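Local coordinates for protein endo-1,3-beta-glucanase, family GH16 (Zobellia galactanivorans, PDB 4BPZ) that probably hydrolyses internal beta-1,3-glucosidic bonds of glucans such as algal laminarin, as a calcium-binding glycoside hydrolase of family GH16, at residues A[49-54]-A[81-86]; A[64-69]-A[226-231]; A[23-28]-A[55-60]. The protein carries 1 engineered substitution. One frame throughout, in Å; residues are numbered along the deposited sequence.

Interaction 1: residues A[49-54]-A[81-86]; sequences HYTNRS and DYTSAR
In the GH16 jelly roll, beside the glycan-binding cleft, His49 and Tyr50 end a short strand that runs parallel to Thr83 and Ser84, an exception among largely antiparallel pairings. Three backbone bonds hold it, each 2.9 Å: His49 N gives to Tyr82 O, Ser84 N to His49 O, and Thr51 N to Ser84 O. The Tyr50 ring lies against Ala85 and Arg86. Arg86 CB sits squarely over one face, 3.5 Å from the ring centroid and 9° off the normal, a CH-pi contact, while Arg86 CD approaches Tyr50 CE2 at 3.5 Å. Ser84 C lies at the ring edge, and Tyr50 CE1 is 3.7 Å from Ser84 CB. With CG opposite its backbone N (chi1 177°) and the chain extended as far as NE, Arg86 reaches past the phenol. There water 1 joins Tyr50 OH, at 2.6 Å, to Arg86 NH1, the latter bond weak. The guanidinium also pairs with Glu123, bonds through NE to Gln33 and, weakly, through NH2 to O6 of a bound beta-glucose, so the tyrosine probably helps to position this pocket arginine from the second shell. With a leucine in place of Tyr50, the flat face under Arg86 CB and CD and the water 1 link to NH1 would be gone, and the arginine chain would probably be less firmly held. Past the strand, Thr51 OG1 accepts from Arg53 N at 3.1 Å, an ST turn, and from Arg53 NE at 3.0 Å, almost in the guanidinium plane; Arg53 NH1 forms a salt bridge with Glu71. Trp42 meets the Tyr50 ring edge-to-face. Strand 63-75 bonds to Thr83 through Ile69, and strand 222-230 takes the Ser84 hydroxyl on Ile228 O.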
loop_
_atom_site.group_PDB
_atom_site.type_symbol
_atom_site.label_atom_id
_atom_site.label_comp_id
_atom_site.label_asym_id
_atom_site.label_seq_id
_atom_site.Cartn_x
_atom_site.Cartn_y
_atom_site.Cartn_z
ATOM N N HIS A 49 12.963 9.061 0.425
ATOM C CA HIS A 49 12.109 9.874 -0.440
ATOM C C HIS A 49 11.438 8.992 -1.464
ATOM O O HIS A 49 11.965 7.978 -1.883
ATOM C CB HIS A 49 12.906 10.942 -1.180
ATOM C CG HIS A 49 13.063 12.226 -0.413
ATOM N ND1 HIS A 49 12.037 12.873 0.125
ATOM C CD2 HIS A 49 14.199 12.980 -0.146
ATOM C CE1 HIS A 49 12.503 13.972 0.744
ATOM N NE2 HIS A 49 13.811 14.033 0.552
ATOM N N TYR A 50 10.254 9.433 -1.857
ATOM C CA TYR A 50 9.521 8.809 -2.962
ATOM C C TYR A 50 9.653 9.658 -4.221
ATOM O O TYR A 50 9.623 10.867 -4.146
ATOM C CB TYR A 50 8.051 8.611 -2.574
ATOM C CG TYR A 50 7.844 7.529 -1.539
ATOM C CD1 TYR A 50 8.273 6.219 -1.774
ATOM C CD2 TYR A 50 7.157 7.782 -0.349
ATOM C CE1 TYR A 50 8.038 5.208 -0.865
ATOM C CE2 TYR A 50 6.918 6.781 0.571
ATOM C CZ TYR A 50 7.348 5.488 0.304
ATOM O OH TYR A 50 7.097 4.462 1.194
ATOM N N THR A 51 9.872 8.998 -5.365
ATOM C CA THR A 51 10.116 9.733 -6.636
ATOM C C THR A 51 9.266 9.083 -7.684
ATOM O O THR A 51 8.772 7.958 -7.562
ATOM C CB THR A 51 11.601 9.785 -7.053
ATOM O OG1 THR A 51 11.921 8.693 -7.928
ATOM C CG2 THR A 51 12.530 9.915 -5.890
ATOM N N ASN A 52 9.154 9.807 -8.834
ATOM C CA ASN A 52 8.447 9.235 -9.976
ATOM C C ASN A 52 9.382 8.796 -11.082
ATOM O O ASN A 52 8.969 8.620 -12.219
ATOM C CB ASN A 52 7.336 10.154 -10.527
ATOM C CG ASN A 52 7.852 11.317 -11.319
ATOM O OD1 ASN A 52 7.026 11.983 -12.085
ATOM N ND2 ASN A 52 9.053 11.602 -11.279
ATOM N N ARG A 53 10.664 8.577 -10.750
ATOM C CA ARG A 53 11.662 8.226 -11.717
ATOM C C ARG A 53 11.673 6.787 -12.057
ATOM O O ARG A 53 11.249 5.915 -11.265
ATOM C CB ARG A 53 13.063 8.625 -11.208
ATOM C CG ARG A 53 13.222 10.059 -10.757
ATOM C CD ARG A 53 14.582 10.221 -10.160
ATOM N NE ARG A 53 14.669 9.352 -8.986
ATOM C CZ ARG A 53 15.794 8.886 -8.443
ATOM N NH1 ARG A 53 16.984 9.289 -8.836
ATOM N NH2 ARG A 53 15.734 7.967 -7.481
ATOM N N SER A 54 12.231 6.451 -13.211
ATOM C CA SER A 54 12.451 5.024 -13.558
ATOM C C SER A 54 13.384 4.292 -12.649
ATOM O O SER A 54 13.279 3.067 -12.559
ATOM C CB SER A 54 12.969 4.788 -14.980
ATOM O OG SER A 54 11.943 5.075 -15.888
ATOM N N ASP A 81 18.609 9.236 2.415
ATOM C CA ASP A 81 19.643 8.265 1.994
ATOM C C ASP A 81 19.076 7.119 1.155
ATOM O O ASP A 81 19.842 6.257 0.714
ATOM C CB ASP A 81 20.275 7.640 3.251
ATOM C CG ASP A 81 21.087 8.629 4.035
ATOM O OD1 ASP A 81 21.505 9.663 3.447
ATOM O OD2 ASP A 81 21.307 8.367 5.240
ATOM N N TYR A 82 17.750 7.075 0.921
ATOM C CA TYR A 82 17.100 6.047 0.151
ATOM C C TYR A 82 16.066 6.687 -0.734
ATOM O O TYR A 82 15.441 7.685 -0.332
ATOM C CB TYR A 82 16.403 4.971 1.025
ATOM C CG TYR A 82 17.364 4.336 2.009
ATOM C CD1 TYR A 82 17.566 4.940 3.276
ATOM C CD2 TYR A 82 18.118 3.238 1.680
ATOM C CE1 TYR A 82 18.537 4.434 4.162
ATOM C CE2 TYR A 82 19.085 2.680 2.558
ATOM C CZ TYR A 82 19.257 3.289 3.782
ATOM O OH TYR A 82 20.215 2.773 4.613
ATOM N N THR A 83 15.787 6.054 -1.848
ATOM C CA THR A 83 14.641 6.439 -2.727
ATOM C C THR A 83 13.791 5.236 -2.984
ATOM O O THR A 83 14.253 4.062 -2.941
ATOM C CB THR A 83 15.193 7.014 -4.091
ATOM O OG1 THR A 83 15.931 5.995 -4.725
ATOM C CG2 THR A 83 15.974 8.256 -3.903
ATOM N N SER A 84 12.510 5.467 -3.264
ATOM C CA SER A 84 11.554 4.421 -3.565
ATOM C C SER A 84 10.394 5.073 -4.346
ATOM O O SER A 84 10.523 6.216 -4.793
ATOM C CB SER A 84 11.124 3.745 -2.271
ATOM O OG SER A 84 10.330 2.636 -2.522
ATOM N N ALA A 85 9.292 4.342 -4.474
ATOM C CA ALA A 85 8.086 4.908 -5.091
ATOM C C ALA A 85 6.893 4.558 -4.222
ATOM O O ALA A 85 6.849 3.542 -3.525
ATOM C CB ALA A 85 7.882 4.406 -6.500
ATOM N N ARG A 86 5.907 5.467 -4.307
ATOM C CA ARG A 86 4.621 5.366 -3.587
ATOM C C ARG A 86 3.517 5.730 -4.627
ATOM O O ARG A 86 3.379 6.916 -4.955
ATOM C CB ARG A 86 4.594 6.293 -2.356
ATOM C CG ARG A 86 3.290 6.301 -1.605
ATOM C CD ARG A 86 3.522 6.961 -0.265
ATOM N NE ARG A 86 2.243 7.226 0.459
ATOM C CZ ARG A 86 2.101 7.107 1.776
ATOM N NH1 ARG A 86 2.978 6.498 2.535
ATOM N NH2 ARG A 86 0.954 7.575 2.323
HETATM O O HOH W 1 5.510 5.209 3.147
HETATM O O HOH W 2 6.464 7.893 -5.810
#

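Interaction 2: residues A[64-69]-A[226-231]; sequences LKIRAI and LNIAMG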
loop_
_atom_site.group_PDB
_atom_site.type_symbol
_atom_site.label_atom_id
_atom_site.label_comp_id
_atom_site.label_asym_id
_atom_site.label_seq_id
_atom_site.Cartn_x
_atom_site.Cartn_y
_atom_site.Cartn_z
ATOM N N LEU A 64 4.799 -4.856 -12.843
ATOM C CA LEU A 64 5.283 -3.613 -12.251
ATOM C C LEU A 64 6.364 -3.941 -11.261
ATOM O O LEU A 64 6.239 -4.876 -10.464
ATOM C CB LEU A 64 4.067 -2.954 -11.487
ATOM C CG LEU A 64 4.459 -1.806 -10.557
ATOM C CD1 LEU A 64 4.936 -0.585 -11.328
ATOM C CD2 LEU A 64 3.255 -1.459 -9.718
ATOM N N LYS A 65 7.438 -3.140 -11.264
ATOM C CA LYS A 65 8.398 -3.183 -10.192
ATOM C C LYS A 65 8.433 -1.855 -9.504
ATOM O O LYS A 65 8.479 -0.780 -10.164
ATOM C CB LYS A 65 9.837 -3.420 -10.740
ATOM C CG LYS A 65 10.064 -4.815 -11.249
ATOM C CD LYS A 65 9.501 -5.078 -12.650
ATOM C CE LYS A 65 10.144 -6.279 -13.287
ATOM N NZ LYS A 65 9.499 -6.568 -14.579
ATOM N N ILE A 66 8.390 -1.881 -8.157
ATOM C CA ILE A 66 8.776 -0.741 -7.336
ATOM C C ILE A 66 10.142 -1.123 -6.753
ATOM O O ILE A 66 10.335 -2.266 -6.311
ATOM C CB ILE A 66 7.744 -0.462 -6.196
ATOM C CG1 ILE A 66 6.431 -0.063 -6.889
ATOM C CG2 ILE A 66 8.273 0.604 -5.273
ATOM C CD1 ILE A 66 5.232 -0.011 -5.878
ATOM N N ARG A 67 11.088 -0.187 -6.824
ATOM C CA ARG A 67 12.494 -0.482 -6.441
ATOM C C ARG A 67 12.943 0.554 -5.477
ATOM O O ARG A 67 12.926 1.765 -5.755
ATOM C CB ARG A 67 13.319 -0.514 -7.727
ATOM C CG ARG A 67 14.835 -0.716 -7.438
ATOM C CD ARG A 67 15.622 -1.119 -8.649
ATOM N NE ARG A 67 15.426 -0.158 -9.746
ATOM C CZ ARG A 67 15.562 -0.432 -11.053
ATOM N NH1 ARG A 67 15.976 -1.652 -11.437
ATOM N NH2 ARG A 67 15.259 0.515 -11.933
ATOM N N ALA A 68 13.383 0.081 -4.293
ATOM C CA ALA A 68 13.994 0.930 -3.274
ATOM C C ALA A 68 15.510 0.863 -3.450
ATOM O O ALA A 68 16.053 -0.229 -3.691
ATOM C CB ALA A 68 13.617 0.438 -1.912
ATOM N N ILE A 69 16.189 1.975 -3.265
ATOM C CA ILE A 69 17.638 2.089 -3.574
ATOM C C ILE A 69 18.290 2.907 -2.507
ATOM O O ILE A 69 17.779 3.935 -2.065
ATOM C CB ILE A 69 17.878 2.779 -4.914
ATOM C CG1 ILE A 69 17.071 2.190 -6.056
ATOM C CG2 ILE A 69 19.354 2.770 -5.259
ATOM C CD1 ILE A 69 17.157 2.945 -7.354
ATOM N N LEU A 226 0.486 1.542 -3.150
ATOM C CA LEU A 226 1.533 0.518 -3.308
ATOM C C LEU A 226 2.852 1.208 -3.063
ATOM O O LEU A 226 3.121 2.247 -3.688
ATOM C CB LEU A 226 1.561 0.011 -4.770
ATOM C CG LEU A 226 0.269 -0.636 -5.211
ATOM C CD1 LEU A 226 0.361 -0.829 -6.760
ATOM C CD2 LEU A 226 -0.039 -1.924 -4.507
ATOM N N ASN A 227 3.702 0.663 -2.199
ATOM C CA ASN A 227 4.948 1.371 -1.888
ATOM C C ASN A 227 5.977 0.408 -1.288
ATOM O O ASN A 227 5.603 -0.666 -0.800
ATOM C CB ASN A 227 4.724 2.557 -0.943
ATOM C CG ASN A 227 4.277 2.135 0.426
ATOM O OD1 ASN A 227 3.114 1.757 0.590
ATOM N ND2 ASN A 227 5.184 2.066 1.383
ATOM N N ILE A 228 7.233 0.832 -1.252
ATOM C CA ILE A 228 8.247 0.241 -0.318
ATOM C C ILE A 228 8.774 1.358 0.533
ATOM O O ILE A 228 9.463 2.233 -0.006
ATOM C CB ILE A 228 9.421 -0.475 -1.015
ATOM C CG1 ILE A 228 9.024 -1.474 -2.102
ATOM C CG2 ILE A 228 10.260 -1.149 0.087
ATOM C CD1 ILE A 228 10.246 -1.949 -2.889
ATOM N N ALA A 229 8.522 1.349 1.830
ATOM C CA ALA A 229 9.224 2.264 2.737
ATOM C C ALA A 229 10.542 1.615 3.132
ATOM O O ALA A 229 10.680 0.392 3.121
ATOM C CB ALA A 229 8.342 2.538 3.942
ATOM N N MET A 230 11.486 2.429 3.527
ATOM C CA MET A 230 12.809 1.959 4.062
ATOM C C MET A 230 12.938 2.393 5.506
ATOM O O MET A 230 12.749 3.554 5.842
ATOM C CB MET A 230 13.920 2.519 3.259
ATOM C CG MET A 230 14.025 1.956 1.844
ATOM S SD MET A 230 14.218 0.130 1.747
ATOM C CE MET A 230 15.750 -0.114 2.679
ATOM N N GLY A 231 13.293 1.437 6.368
ATOM C CA GLY A 231 13.466 1.765 7.782
ATOM C C GLY A 231 12.153 2.172 8.409
ATOM O O GLY A 231 11.058 1.730 8.057
#
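Strands 64-69 and 226-230 run in nearly the same direction, 14° apart, with their axes 7.2 Å from each other and no hydrogen bond between them. They face each other across the core of the GH16 jelly roll, where strand 82-93 pairs with both: the first also bonds to strand 244-255, the second pairs with strand 110-118, and the contact is made chiefly by apolar side chains, with methyls also reaching the facing backbone. Leu64, Ile66 and Ala68 point inward from one strand, Leu226, Ile228 and Met230 from the other. The two isoleucines slide past each other in opposite directions, Ile66 CG2 lying 3.9 Å from Ile228 CG1. Ile228 CD1 pushes further, to 3.4 Å from Ile66 O, which makes this the closest approach of the pair of strands. Ile228 CG1 stands opposite the carbonyl carbon (chi1 -49°), and the extended second torsion carries the methyl up to the facing backbone. Ile66 in turn sends CD1 across Leu226 at about a right angle, 3.8 Å from Leu226 CB and equally near its carbonyl oxygen. Leu64 CD2 and Leu226 CD1 touch more loosely, at 4.2 Å. Between these inward residues the alternation of the strands puts Arg67 on the outer side, where its NE bonds to Glu55 O. Asn227 likewise turns from the core toward the cleft, bonding to Trp115 NE1 with its side chain about 5 Å from a bound glucose. At the other end Met230 bends at chi2 (-57°), which brings SD to 3.7 Å from Ala68 CB.

Interaction 3: residues A[23-28]-A[55-60]; sequences GKPDPE and ENSFVS
Val59 faces the loop at Gly23, its CB 3.5 Å from Gly23 O. From there the side chain forks. CG2, opposite the carbonyl carbon of its own residue, stays beside the same oxygen and reaches on to Pro25, 3.9 Å from its backbone N and 4.2 Å from ring atom CG. Branch CG1, opposite the backbone N (chi1 -177°), leaves CG2 to make the contact; Phe19 and Tyr21, earlier in the same loop, also pack on this valine. Gly23 and Val59 form a single antiparallel bridge, a hydrogen-bonded pair: Gly23 N gives to Val59 O at 3.0 Å, and Val59 N returns a bond of 2.9 Å to Gly23 O. The bridge fastens the loop between strands 13-17 and 30-32 to strand 57-60, which pairs with strand 63-75 in the jelly roll. It lies close to the calcium site of Glu18, Glu20, Gly62 and Asp250, the Val59 side chain being about 7 Å from the ion. At the backbone angles of Gly23 (phi 119°) a CB would collide with the carbonyl oxygen of the preceding residue, so a residue without a side chain fits this turn of the loop. Pro25 next lays its CG 4.1 Å from Ser57 OG, a hydroxyl hydrogen-bonded with Tyr32 OH, and the proline ring also touches Trp30, Tyr32 and Leu64. Further along, Asp26 OD1 accepts from Glu28 N at 2.9 Å in an Asx turn, the donor standing above the carboxylate plane, 42° out of it.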
loop_
_atom_site.group_PDB
_atom_site.type_symbol
_atom_site.label_atom_id
_atom_site.label_comp_id
_atom_site.label_asym_id
_atom_site.label_seq_id
_atom_site.Cartn_x
_atom_site.Cartn_y
_atom_site.Cartn_z
ATOM N N GLY A 23 7.361 0.668 -19.644
ATOM C CA GLY A 23 7.618 2.050 -19.350
ATOM C C GLY A 23 6.976 2.452 -18.076
ATOM O O GLY A 23 7.041 1.636 -17.092
ATOM N N LYS A 24 6.541 3.729 -17.953
ATOM C CA LYS A 24 6.043 4.290 -16.736
ATOM C C LYS A 24 4.719 3.541 -16.435
ATOM O O LYS A 24 3.867 3.228 -17.286
ATOM C CB LYS A 24 5.755 5.782 -16.890
ATOM C CG LYS A 24 6.952 6.664 -17.285
ATOM C CD LYS A 24 6.517 8.165 -17.353
ATOM C CE LYS A 24 5.276 8.533 -18.238
ATOM N NZ LYS A 24 3.838 8.408 -17.755
ATOM N N PRO A 25 4.437 3.281 -15.172
ATOM C CA PRO A 25 3.066 2.933 -14.787
ATOM C C PRO A 25 2.028 3.829 -15.498
ATOM O O PRO A 25 2.180 5.076 -15.590
ATOM C CB PRO A 25 3.084 3.150 -13.254
ATOM C CG PRO A 25 4.474 2.882 -12.894
ATOM C CD PRO A 25 5.351 3.454 -13.995
ATOM N N ASP A 26 0.948 3.198 -15.948
ATOM C CA ASP A 26 -0.068 3.922 -16.750
ATOM C C ASP A 26 -0.533 5.218 -16.018
ATOM O O ASP A 26 -1.180 5.099 -14.963
ATOM C CB ASP A 26 -1.209 2.943 -17.029
ATOM C CG ASP A 26 -2.283 3.505 -17.917
ATOM O OD1 ASP A 26 -2.381 4.706 -18.174
ATOM O OD2 ASP A 26 -3.095 2.659 -18.365
ATOM N N PRO A 27 -0.327 6.408 -16.617
ATOM C CA PRO A 27 -0.763 7.641 -15.921
ATOM C C PRO A 27 -2.243 7.819 -15.807
ATOM O O PRO A 27 -2.737 8.640 -15.057
ATOM C CB PRO A 27 -0.096 8.727 -16.727
ATOM C CG PRO A 27 -0.120 8.158 -18.145
ATOM C CD PRO A 27 0.367 6.686 -17.881
ATOM N N GLU A 28 -3.035 7.077 -16.579
ATOM C CA GLU A 28 -4.478 7.091 -16.370
ATOM C C GLU A 28 -4.930 6.298 -15.172
ATOM O O GLU A 28 -6.053 6.500 -14.684
ATOM C CB GLU A 28 -5.215 6.526 -17.606
ATOM C CG GLU A 28 -5.158 7.387 -18.879
ATOM C CD GLU A 28 -5.865 6.769 -20.140
ATOM O OE1 GLU A 28 -6.558 5.703 -20.072
ATOM O OE2 GLU A 28 -5.734 7.370 -21.252
ATOM N N GLU A 55 14.200 5.015 -11.864
ATOM C CA GLU A 55 14.972 4.316 -10.828
ATOM C C GLU A 55 14.037 3.545 -9.919
ATOM O O GLU A 55 14.409 2.440 -9.446
ATOM C CB GLU A 55 15.687 5.342 -9.963
ATOM C CG GLU A 55 17.062 5.767 -10.456
ATOM C CD GLU A 55 17.055 6.788 -11.567
ATOM O OE1 GLU A 55 15.995 7.198 -12.060
ATOM O OE2 GLU A 55 18.195 7.206 -11.962
ATOM N N ASN A 56 12.891 4.118 -9.551
ATOM C CA ASN A 56 12.070 3.539 -8.510
ATOM C C ASN A 56 10.828 2.860 -8.897
ATOM O O ASN A 56 10.218 2.195 -8.064
ATOM C CB ASN A 56 11.788 4.625 -7.422
ATOM C CG ASN A 56 13.028 5.296 -6.898
ATOM O OD1 ASN A 56 13.236 6.501 -7.080
ATOM N ND2 ASN A 56 13.922 4.522 -6.239
ATOM N N SER A 57 10.412 2.936 -10.188
ATOM C CA SER A 57 9.286 2.164 -10.627
ATOM C C SER A 57 9.334 2.061 -12.091
ATOM O O SER A 57 9.738 2.995 -12.822
ATOM C CB SER A 57 7.946 2.698 -10.136
ATOM O OG SER A 57 7.751 4.012 -10.651
ATOM N N PHE A 58 8.867 0.915 -12.600
ATOM C CA PHE A 58 8.927 0.658 -14.064
ATOM C C PHE A 58 8.090 -0.588 -14.334
ATOM O O PHE A 58 7.931 -1.482 -13.426
ATOM C CB PHE A 58 10.396 0.477 -14.583
ATOM C CG PHE A 58 11.156 -0.555 -13.816
ATOM C CD1 PHE A 58 11.731 -0.289 -12.577
ATOM C CD2 PHE A 58 11.363 -1.838 -14.338
ATOM C CE1 PHE A 58 12.476 -1.239 -11.890
ATOM C CE2 PHE A 58 12.176 -2.759 -13.692
ATOM C CZ PHE A 58 12.706 -2.468 -12.422
ATOM N N VAL A 59 7.630 -0.713 -15.564
ATOM C CA VAL A 59 6.815 -1.841 -15.942
ATOM C C VAL A 59 7.539 -2.521 -17.099
ATOM O O VAL A 59 7.977 -1.877 -18.083
ATOM C CB VAL A 59 5.412 -1.415 -16.410
ATOM C CG1 VAL A 59 4.507 -2.579 -16.752
ATOM C CG2 VAL A 59 4.744 -0.567 -15.282
ATOM N N SER A 60 7.697 -3.832 -16.982
ATOM C CA SER A 60 8.401 -4.571 -18.040
ATOM C C SER A 60 8.078 -6.008 -17.864
ATOM O O SER A 60 7.778 -6.499 -16.742
ATOM C CB SER A 60 9.923 -4.439 -17.931
ATOM O OG SER A 60 10.435 -4.870 -16.665
#

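Interaction 1 lies on the same side of the chain's centre as interactions 2 and 3; its centre is about 7 Å from that of interaction 2, and interaction 3 is about 12 and 13 Å from the two. Strand 63-75 connects them: it neighbours strand 82-93 of interaction 1, supplies one half of interaction 2, and pairs with strand 57-60 of interaction 3. Along the chain, interactions 1 and 3 cross, as do 1 and 2, whereas interaction 3 closes before interaction 2 opens. Asn56 bridges interactions 3 and 1 through Thr51 and Thr83. In this GH16 domain of a longer protein, interactions 1 and 2 adjoin near the glycan cleft, and interaction 3 lies apart near the calcium.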